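Local coordinates for lipoprotein (Leptospira interrogans serogroup Icterohaemorrhagiae serovar copenhageni, PDB 6OE6) that is of unknown function but is probably anchored to a membrane by a lipid group, carrying a small all-beta domain of two sheets, at residues A[48-53]-A[105-110]; A[56-61]-A[119-124]; A[87-92]-A[96-101]. One frame throughout, in Å; residues are numbered along the deposited sequence.

Overall arrangement
Two sheets packed as a beta sandwich carry all three contacts. Contact 2 spans them from strand 53-59 to strand 119-129, and contact 3 spans them again at an edge, from strand 81-89 to strand 97-102; the two centres are about 10 Å apart, with strands 53-59 and 97-102 hydrogen-bonded side by side. One molecule of formic acid, probably from the crystallisation liquor, touches both, through Tyr-56 and Lys-89, and Ser-101 O in contact 3 binds a sodium ion. Contact 1 lies on the opposite side of the chain's centre from the other two, centre to centre about 20 Å from contact 2 and 21 Å from contact 3, although Thr-53 packs on Ser-101. No active site is known.

Contact 1. Residues A[48-53]-A[105-110]; sequences FPDDKT and LSPGKY
Asp-50 and Pro-107 mark the nearest backbone approach of segments 48-53 and 105-110, Asp-50 CA standing 6.4 Å from Pro-107 CA. Both residues sit in loop, one just after strand 47-49 and the other just before strand 108-116. No direct hydrogen bond joins the two segments. A single water does the joining: it donates one proton to Asp-50 O, 2.6 Å away, and the other to Leu-105 O at 2.7 Å, so two carbonyl groups that could not bond each other share one donor.

The side chains add light contact around this bridge. Asp-50 turns its CB toward the other segment, where it lies 4.3 Å from Leu-105 O. With chi1 at 74°, its CG falls between the backbone N and the carbonyl carbon, and OD2 comes no closer than 4.3 Å to Pro-107 CG, a loose contact. The other oxygen, OD1, has a weak hydrogen bond to Thr-131 OG1.

Segment 105-110 is also held from within, by a hydrogen bond. The Tyr-110 side chain reaches back to its own loop, and its OH donates to Ser-106 O over 2.6 Å; the acceptor sits at the ring edge, while the donor is tilted 25° from the carbonyl plane. Leu-105 then lays CD1 over the centre of one face of the same ring, 4.2 Å above it. Gly-108, the first residue of the strand, has backbone angles that call for glycine.

Strand 119-129 runs between the two strands: the backbone of Phe-48 hydrogen-bonds to that of Leu-127 and Arg-129 on one edge of it, and the backbone of Gly-108 to that of Val-128 on the other. Leu-105 and Tyr-110 pack on Leu-74 of strand 70-77 and Met-84 of strand 81-89.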
# COMPACT_ATOMS: atom_id res chain seq x y z
N PHE A 48 9.04 3.98 0.66
CA PHE A 48 8.39 5.27 0.87
C PHE A 48 8.97 5.96 2.11
O PHE A 48 9.39 5.30 3.08
CB PHE A 48 6.87 5.09 1.05
CG PHE A 48 6.19 4.42 -0.13
CD1 PHE A 48 6.51 4.76 -1.44
CD2 PHE A 48 5.20 3.46 0.07
CE1 PHE A 48 5.88 4.15 -2.52
CE2 PHE A 48 4.57 2.85 -1.00
CZ PHE A 48 4.91 3.19 -2.30
N PRO A 49 9.02 7.29 2.12
CA PRO A 49 9.50 8.01 3.29
C PRO A 49 8.40 8.10 4.34
O PRO A 49 7.23 7.84 4.06
CB PRO A 49 9.82 9.40 2.73
CG PRO A 49 8.76 9.57 1.67
CD PRO A 49 8.59 8.19 1.04
N ASP A 50 8.79 8.50 5.55
CA ASP A 50 7.84 8.61 6.66
C ASP A 50 7.23 10.00 6.80
O ASP A 50 6.53 10.27 7.78
CB ASP A 50 8.52 8.21 7.98
CG ASP A 50 9.50 9.27 8.50
OD1 ASP A 50 9.96 10.16 7.75
OD2 ASP A 50 9.82 9.20 9.71
N ASP A 51 7.50 10.90 5.85
CA ASP A 51 7.02 12.26 5.99
C ASP A 51 6.11 12.69 4.84
O ASP A 51 5.87 13.90 4.66
CB ASP A 51 8.21 13.22 6.14
CG ASP A 51 9.10 13.26 4.92
OD1 ASP A 51 8.90 12.48 3.97
OD2 ASP A 51 10.02 14.11 4.90
N LYS A 52 5.62 11.73 4.07
CA LYS A 52 4.64 11.98 3.01
C LYS A 52 3.48 11.02 3.17
O LYS A 52 3.66 9.87 3.60
CB LYS A 52 5.24 11.81 1.61
CG LYS A 52 6.42 12.73 1.30
CD LYS A 52 6.00 14.18 1.20
CE LYS A 52 7.18 15.05 0.77
NZ LYS A 52 6.83 16.50 0.69
N THR A 53 2.29 11.49 2.83
CA THR A 53 1.13 10.61 2.89
C THR A 53 1.17 9.67 1.69
O THR A 53 1.36 10.11 0.56
CB THR A 53 -0.16 11.44 2.96
OG1 THR A 53 -0.20 12.10 4.24
CG2 THR A 53 -1.41 10.56 2.84
N LEU A 105 2.43 6.49 9.04
CA LEU A 105 2.93 5.16 9.39
C LEU A 105 4.33 5.25 10.00
O LEU A 105 5.15 6.05 9.55
CB LEU A 105 2.98 4.24 8.16
CG LEU A 105 1.61 3.92 7.52
CD1 LEU A 105 1.84 3.07 6.24
CD2 LEU A 105 0.64 3.20 8.47
N SER A 106 4.58 4.44 11.02
CA SER A 106 5.93 4.33 11.58
C SER A 106 6.85 3.66 10.56
O SER A 106 6.39 2.87 9.73
CB SER A 106 5.92 3.50 12.86
OG SER A 106 5.18 4.17 13.88
N PRO A 107 8.16 3.91 10.63
CA PRO A 107 9.08 3.16 9.77
C PRO A 107 8.90 1.67 9.96
O PRO A 107 8.65 1.19 11.08
CB PRO A 107 10.45 3.65 10.23
CG PRO A 107 10.19 5.02 10.69
CD PRO A 107 8.87 4.93 11.42
N GLY A 108 8.94 0.93 8.87
CA GLY A 108 8.81 -0.51 8.95
C GLY A 108 8.39 -1.12 7.62
O GLY A 108 8.39 -0.47 6.59
N LYS A 109 8.03 -2.39 7.69
CA LYS A 109 7.63 -3.14 6.51
C LYS A 109 6.15 -3.45 6.64
O LYS A 109 5.70 -3.89 7.70
CB LYS A 109 8.47 -4.43 6.41
CG LYS A 109 8.29 -5.18 5.09
CD LYS A 109 9.39 -6.26 4.91
CE LYS A 109 9.18 -7.44 5.85
NZ LYS A 109 10.20 -8.53 5.67
N TYR A 110 5.41 -3.24 5.55
CA TYR A 110 3.95 -3.33 5.56
C TYR A 110 3.45 -4.20 4.42
O TYR A 110 4.09 -4.30 3.37
CB TYR A 110 3.28 -1.93 5.41
CG TYR A 110 3.59 -1.05 6.61
CD1 TYR A 110 2.74 -1.06 7.71
CD2 TYR A 110 4.75 -0.27 6.65
CE1 TYR A 110 3.01 -0.31 8.83
CE2 TYR A 110 5.03 0.50 7.77
CZ TYR A 110 4.14 0.47 8.85
OH TYR A 110 4.38 1.21 9.98
O HOH W 1 5.27 8.78 9.52

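Contact 2. Residues A[56-61]-A[119-124]; sequences YIYRFS and DVIDEV. With FMT (formic acid), chain D.
Tyr-58 reaches across to Asp-122 and presents its hydroxyl end to the carboxylate, the ring and carboxylate planes standing 86° apart. OH donates to Asp-122 OD2 over 2.7 Å, and OD2 receives it on its anti lone pair, the one away from OD1, while lying at the edge of the tyrosine ring. The ring is carried that far because CG is anti to the backbone N (chi1 -177°). The other oxygen is occupied too: OD1 accepts from Glu-123 N at 2.9 Å, on the anti side and 22° out of the carboxylate plane, and forms a salt bridge with Arg-43. Gripped at both oxygens, the carboxylate has little freedom to rotate, and the arginine would probably favour its ionised form.

The bond spans a beta sandwich, from strand 53-59 in one sheet to strand 119-129 in the other. On the far strand Ile-121 and Asp-122 both face Val-114, a classic beta bulge, and both side chains of the bulge point at segment 56-61.

Next to the polar pair the edge of Tyr-58 meets the face of Phe-60, a T-shaped (edge-to-face) contact: Tyr-58 CD2 lies over the centre of the Phe-60 ring, 3.9 Å above its plane. Ile-121 CD1 comes to the edge of that phenyl ring, 3.6 Å from Phe-60 CE1, the two side chains crossing at about a right angle; the same methyl lies 4.2 Å from Tyr-58 CE2. Two residues before Tyr-58, Tyr-56 donates from OH to O2 of the formic acid at 2.6 Å, and its ring also meets that of Phe-102.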
# COMPACT_ATOMS: atom_id res chain seq x y z
N TYR A 56 -2.69 5.23 -2.45
CA TYR A 56 -2.71 4.12 -3.38
C TYR A 56 -4.02 4.08 -4.15
O TYR A 56 -5.06 4.63 -3.75
CB TYR A 56 -2.46 2.75 -2.69
CG TYR A 56 -3.67 2.27 -1.91
CD1 TYR A 56 -4.66 1.49 -2.52
CD2 TYR A 56 -3.83 2.60 -0.59
CE1 TYR A 56 -5.78 1.08 -1.83
CE2 TYR A 56 -4.94 2.20 0.12
CZ TYR A 56 -5.91 1.43 -0.50
OH TYR A 56 -7.02 1.04 0.22
N ILE A 57 -3.93 3.44 -5.30
CA ILE A 57 -5.10 3.05 -6.07
C ILE A 57 -4.93 1.56 -6.35
O ILE A 57 -3.81 1.07 -6.50
CB ILE A 57 -5.23 3.88 -7.37
CG1 ILE A 57 -6.59 3.65 -8.02
CG2 ILE A 57 -4.09 3.57 -8.34
CD1 ILE A 57 -6.92 4.64 -9.13
N TYR A 58 -6.05 0.83 -6.37
CA TYR A 58 -6.04 -0.55 -6.84
C TYR A 58 -7.03 -0.71 -7.98
O TYR A 58 -8.21 -0.39 -7.82
CB TYR A 58 -6.36 -1.55 -5.72
CG TYR A 58 -6.27 -2.98 -6.20
CD1 TYR A 58 -5.04 -3.56 -6.49
CD2 TYR A 58 -7.41 -3.75 -6.40
CE1 TYR A 58 -4.95 -4.86 -6.94
CE2 TYR A 58 -7.33 -5.04 -6.85
CZ TYR A 58 -6.10 -5.60 -7.12
OH TYR A 58 -6.02 -6.89 -7.58
N ARG A 59 -6.56 -1.21 -9.11
CA ARG A 59 -7.44 -1.47 -10.25
C ARG A 59 -7.69 -2.97 -10.34
O ARG A 59 -6.75 -3.75 -10.53
CB ARG A 59 -6.84 -0.95 -11.56
CG ARG A 59 -7.80 -1.16 -12.75
CD ARG A 59 -7.43 -0.33 -13.97
NE ARG A 59 -6.79 0.94 -13.61
CZ ARG A 59 -5.61 1.34 -14.07
NH1 ARG A 59 -4.94 0.60 -14.94
NH2 ARG A 59 -5.11 2.50 -13.67
N PHE A 60 -8.95 -3.36 -10.21
CA PHE A 60 -9.32 -4.77 -10.24
C PHE A 60 -9.15 -5.35 -11.64
O PHE A 60 -9.41 -4.69 -12.65
CB PHE A 60 -10.77 -4.96 -9.79
CG PHE A 60 -11.01 -4.63 -8.36
CD1 PHE A 60 -10.99 -5.62 -7.40
CD2 PHE A 60 -11.25 -3.32 -7.98
CE1 PHE A 60 -11.21 -5.32 -6.07
CE2 PHE A 60 -11.47 -3.01 -6.65
CZ PHE A 60 -11.44 -4.01 -5.69
N SER A 61 -8.72 -6.61 -11.69
CA SER A 61 -8.60 -7.30 -12.97
C SER A 61 -9.94 -7.67 -13.58
O SER A 61 -10.00 -7.95 -14.79
CB SER A 61 -7.75 -8.57 -12.81
OG SER A 61 -8.45 -9.53 -12.04
N ASP A 119 -12.76 -13.24 -0.37
CA ASP A 119 -11.46 -13.80 -0.70
C ASP A 119 -10.41 -12.71 -0.81
O ASP A 119 -10.66 -11.64 -1.37
CB ASP A 119 -11.51 -14.57 -2.03
CG ASP A 119 -12.67 -15.54 -2.09
OD1 ASP A 119 -12.96 -16.19 -1.06
OD2 ASP A 119 -13.29 -15.66 -3.17
N VAL A 120 -9.21 -12.98 -0.27
CA VAL A 120 -8.07 -12.13 -0.58
C VAL A 120 -7.69 -12.37 -2.04
O VAL A 120 -7.47 -13.51 -2.46
CB VAL A 120 -6.88 -12.41 0.36
CG1 VAL A 120 -5.65 -11.65 -0.11
CG2 VAL A 120 -7.22 -11.99 1.78
N ILE A 121 -7.67 -11.30 -2.83
CA ILE A 121 -7.44 -11.40 -4.27
C ILE A 121 -6.12 -10.80 -4.70
O ILE A 121 -5.69 -11.03 -5.84
CB ILE A 121 -8.59 -10.75 -5.08
CG1 ILE A 121 -8.68 -9.26 -4.73
CG2 ILE A 121 -9.91 -11.47 -4.85
CD1 ILE A 121 -9.50 -8.48 -5.68
N ASP A 122 -5.45 -10.03 -3.84
CA ASP A 122 -4.18 -9.44 -4.22
C ASP A 122 -3.53 -8.87 -2.97
O ASP A 122 -4.20 -8.65 -1.95
CB ASP A 122 -4.36 -8.35 -5.28
CG ASP A 122 -3.21 -8.29 -6.25
OD1 ASP A 122 -2.09 -8.74 -5.93
OD2 ASP A 122 -3.44 -7.77 -7.36
N GLU A 123 -2.22 -8.66 -3.04
CA GLU A 123 -1.49 -8.10 -1.92
C GLU A 123 -0.17 -7.55 -2.43
O GLU A 123 0.31 -7.93 -3.50
CB GLU A 123 -1.26 -9.16 -0.82
CG GLU A 123 -0.27 -10.23 -1.20
CD GLU A 123 -0.28 -11.39 -0.21
OE1 GLU A 123 -1.36 -12.00 -0.02
OE2 GLU A 123 0.77 -11.67 0.39
N VAL A 124 0.41 -6.65 -1.64
CA VAL A 124 1.62 -5.93 -2.03
C VAL A 124 2.35 -5.51 -0.77
O VAL A 124 1.73 -5.14 0.24
CB VAL A 124 1.28 -4.72 -2.93
CG1 VAL A 124 0.42 -3.72 -2.17
CG2 VAL A 124 2.57 -4.06 -3.47
C FMT D . -7.10 3.20 3.35
O1 FMT D . -7.38 4.39 3.34
O2 FMT D . -7.39 2.46 2.42

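Contact 3. Residues A[87-92]-A[96-101]; sequences LRKRPN and QTIEGS. With NA (sodium ion), chain C; FMT (formic acid), chain D.
Asn-92 and Thr-97 pair their backbones as a single antiparallel, hydrogen-bonded bridge. Asn-92 N donates to Thr-97 O at 2.8 Å, nearly in line with the carbonyl, and Asn-92 O receives two weak bonds in return, from Thr-97 N and Gln-96 N. Gln-96 and Thr-97 thus both face Asn-92 as a G1 beta bulge, and Asn-92 OD1 ties down the intervening turn through Val-94 N and Ser-95 N.

Apolar contact centres on Ile-98 CG2, which meets Pro-91 CA at 3.7 Å and Lys-89 CB at 3.8 Å. The proline and isoleucine side chains lie side by side, whereas the lysine crosses the isoleucine at about a right angle.

Charge and ligand come together at the end of Lys-89. Bent at chi2 (-61°) and chi3 (-77°), the chain curls to bring NZ to Glu-99 O at 2.7 Å and to O2 of the formic acid at 3.1 Å. O1 of that molecule accepts from Ser-101 N and from a water that, like Ser-101 O, binds a sodium ion.

Strands 81-89 and 97-102 each lie outermost in a different sheet; the contact joins those sheets at one edge of the sandwich, with Ile-98 touching Val-72 of strand 70-77 and Tyr-58 of strand 53-59.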
# COMPACT_ATOMS: atom_id res chain seq x y z
N LEU A 87 -10.44 -2.12 6.58
CA LEU A 87 -11.28 -0.98 6.22
C LEU A 87 -12.14 -1.37 5.04
O LEU A 87 -11.63 -1.84 4.02
CB LEU A 87 -10.41 0.23 5.87
CG LEU A 87 -11.02 1.62 5.95
CD1 LEU A 87 -11.30 1.99 7.40
CD2 LEU A 87 -10.04 2.59 5.32
N ARG A 88 -13.45 -1.19 5.19
CA ARG A 88 -14.39 -1.43 4.10
C ARG A 88 -14.19 -0.37 3.01
O ARG A 88 -14.12 0.83 3.31
CB ARG A 88 -15.82 -1.38 4.64
CG ARG A 88 -16.86 -1.89 3.66
CD ARG A 88 -18.23 -1.99 4.31
NE ARG A 88 -19.17 -2.75 3.50
CZ ARG A 88 -20.42 -3.00 3.86
NH1 ARG A 88 -20.89 -2.55 5.01
NH2 ARG A 88 -21.21 -3.71 3.05
N LYS A 89 -14.14 -0.81 1.76
CA LYS A 89 -13.94 0.10 0.63
C LYS A 89 -15.11 -0.02 -0.34
O LYS A 89 -15.66 -1.11 -0.54
CB LYS A 89 -12.65 -0.21 -0.13
CG LYS A 89 -11.38 -0.22 0.73
CD LYS A 89 -11.13 1.13 1.39
CE LYS A 89 -10.58 2.16 0.44
NZ LYS A 89 -10.11 3.40 1.16
N ARG A 90 -15.45 1.10 -0.95
CA ARG A 90 -16.53 1.11 -1.93
C ARG A 90 -15.94 1.29 -3.32
O ARG A 90 -15.39 2.36 -3.62
CB ARG A 90 -17.53 2.22 -1.61
CG ARG A 90 -18.80 2.12 -2.43
CD ARG A 90 -19.63 3.39 -2.38
NE ARG A 90 -19.98 3.78 -1.02
CZ ARG A 90 -20.99 3.26 -0.33
NH1 ARG A 90 -21.75 2.32 -0.87
NH2 ARG A 90 -21.25 3.68 0.90
N PRO A 91 -16.01 0.29 -4.19
CA PRO A 91 -15.38 0.42 -5.51
C PRO A 91 -16.09 1.44 -6.38
O PRO A 91 -17.30 1.65 -6.28
CB PRO A 91 -15.52 -0.99 -6.11
CG PRO A 91 -15.74 -1.90 -4.94
CD PRO A 91 -16.50 -1.08 -3.94
N ASN A 92 -15.31 2.11 -7.22
CA ASN A 92 -15.86 2.91 -8.31
C ASN A 92 -16.09 1.96 -9.48
O ASN A 92 -15.11 1.42 -10.02
CB ASN A 92 -14.90 4.03 -8.70
CG ASN A 92 -15.43 4.91 -9.84
OD1 ASN A 92 -16.00 4.42 -10.80
ND2 ASN A 92 -15.20 6.22 -9.73
N GLN A 96 -13.26 0.89 -12.10
CA GLN A 96 -12.92 -0.42 -11.53
C GLN A 96 -11.76 -0.29 -10.53
O GLN A 96 -10.77 -1.02 -10.60
CB GLN A 96 -12.61 -1.44 -12.62
CG GLN A 96 -13.76 -1.69 -13.58
CD GLN A 96 -13.50 -2.86 -14.53
OE1 GLN A 96 -12.66 -3.72 -14.24
NE2 GLN A 96 -14.21 -2.88 -15.65
N THR A 97 -11.89 0.67 -9.62
CA THR A 97 -10.82 0.97 -8.67
C THR A 97 -11.38 1.13 -7.26
O THR A 97 -12.58 1.34 -7.06
CB THR A 97 -10.08 2.27 -9.06
OG1 THR A 97 -11.00 3.35 -9.17
CG2 THR A 97 -9.32 2.08 -10.39
N ILE A 98 -10.47 0.97 -6.28
CA ILE A 98 -10.61 1.53 -4.94
C ILE A 98 -9.36 2.37 -4.70
O ILE A 98 -8.33 2.20 -5.36
CB ILE A 98 -10.76 0.45 -3.85
CG1 ILE A 98 -9.63 -0.58 -3.96
CG2 ILE A 98 -12.15 -0.21 -3.93
CD1 ILE A 98 -9.55 -1.56 -2.79
N GLU A 99 -9.45 3.30 -3.74
CA GLU A 99 -8.34 4.19 -3.43
C GLU A 99 -8.26 4.35 -1.92
O GLU A 99 -9.28 4.30 -1.22
CB GLU A 99 -8.53 5.58 -4.08
CG GLU A 99 -8.18 5.69 -5.59
CD GLU A 99 -8.79 6.92 -6.28
OE1 GLU A 99 -9.99 6.87 -6.65
OE2 GLU A 99 -8.07 7.94 -6.48
N GLY A 100 -7.05 4.60 -1.41
CA GLY A 100 -6.92 4.94 -0.00
C GLY A 100 -5.59 5.62 0.24
O GLY A 100 -4.86 5.94 -0.70
N SER A 101 -5.29 5.88 1.52
CA SER A 101 -4.03 6.53 1.82
C SER A 101 -3.65 6.28 3.28
O SER A 101 -4.52 6.03 4.14
CB SER A 101 -4.07 8.03 1.51
OG SER A 101 -5.01 8.73 2.33
NA NA C . -5.68 6.10 6.37
C FMT D . -7.10 3.20 3.35
O1 FMT D . -7.38 4.39 3.34
O2 FMT D . -7.39 2.46 2.42
O HOH W 2 -7.33 4.89 5.87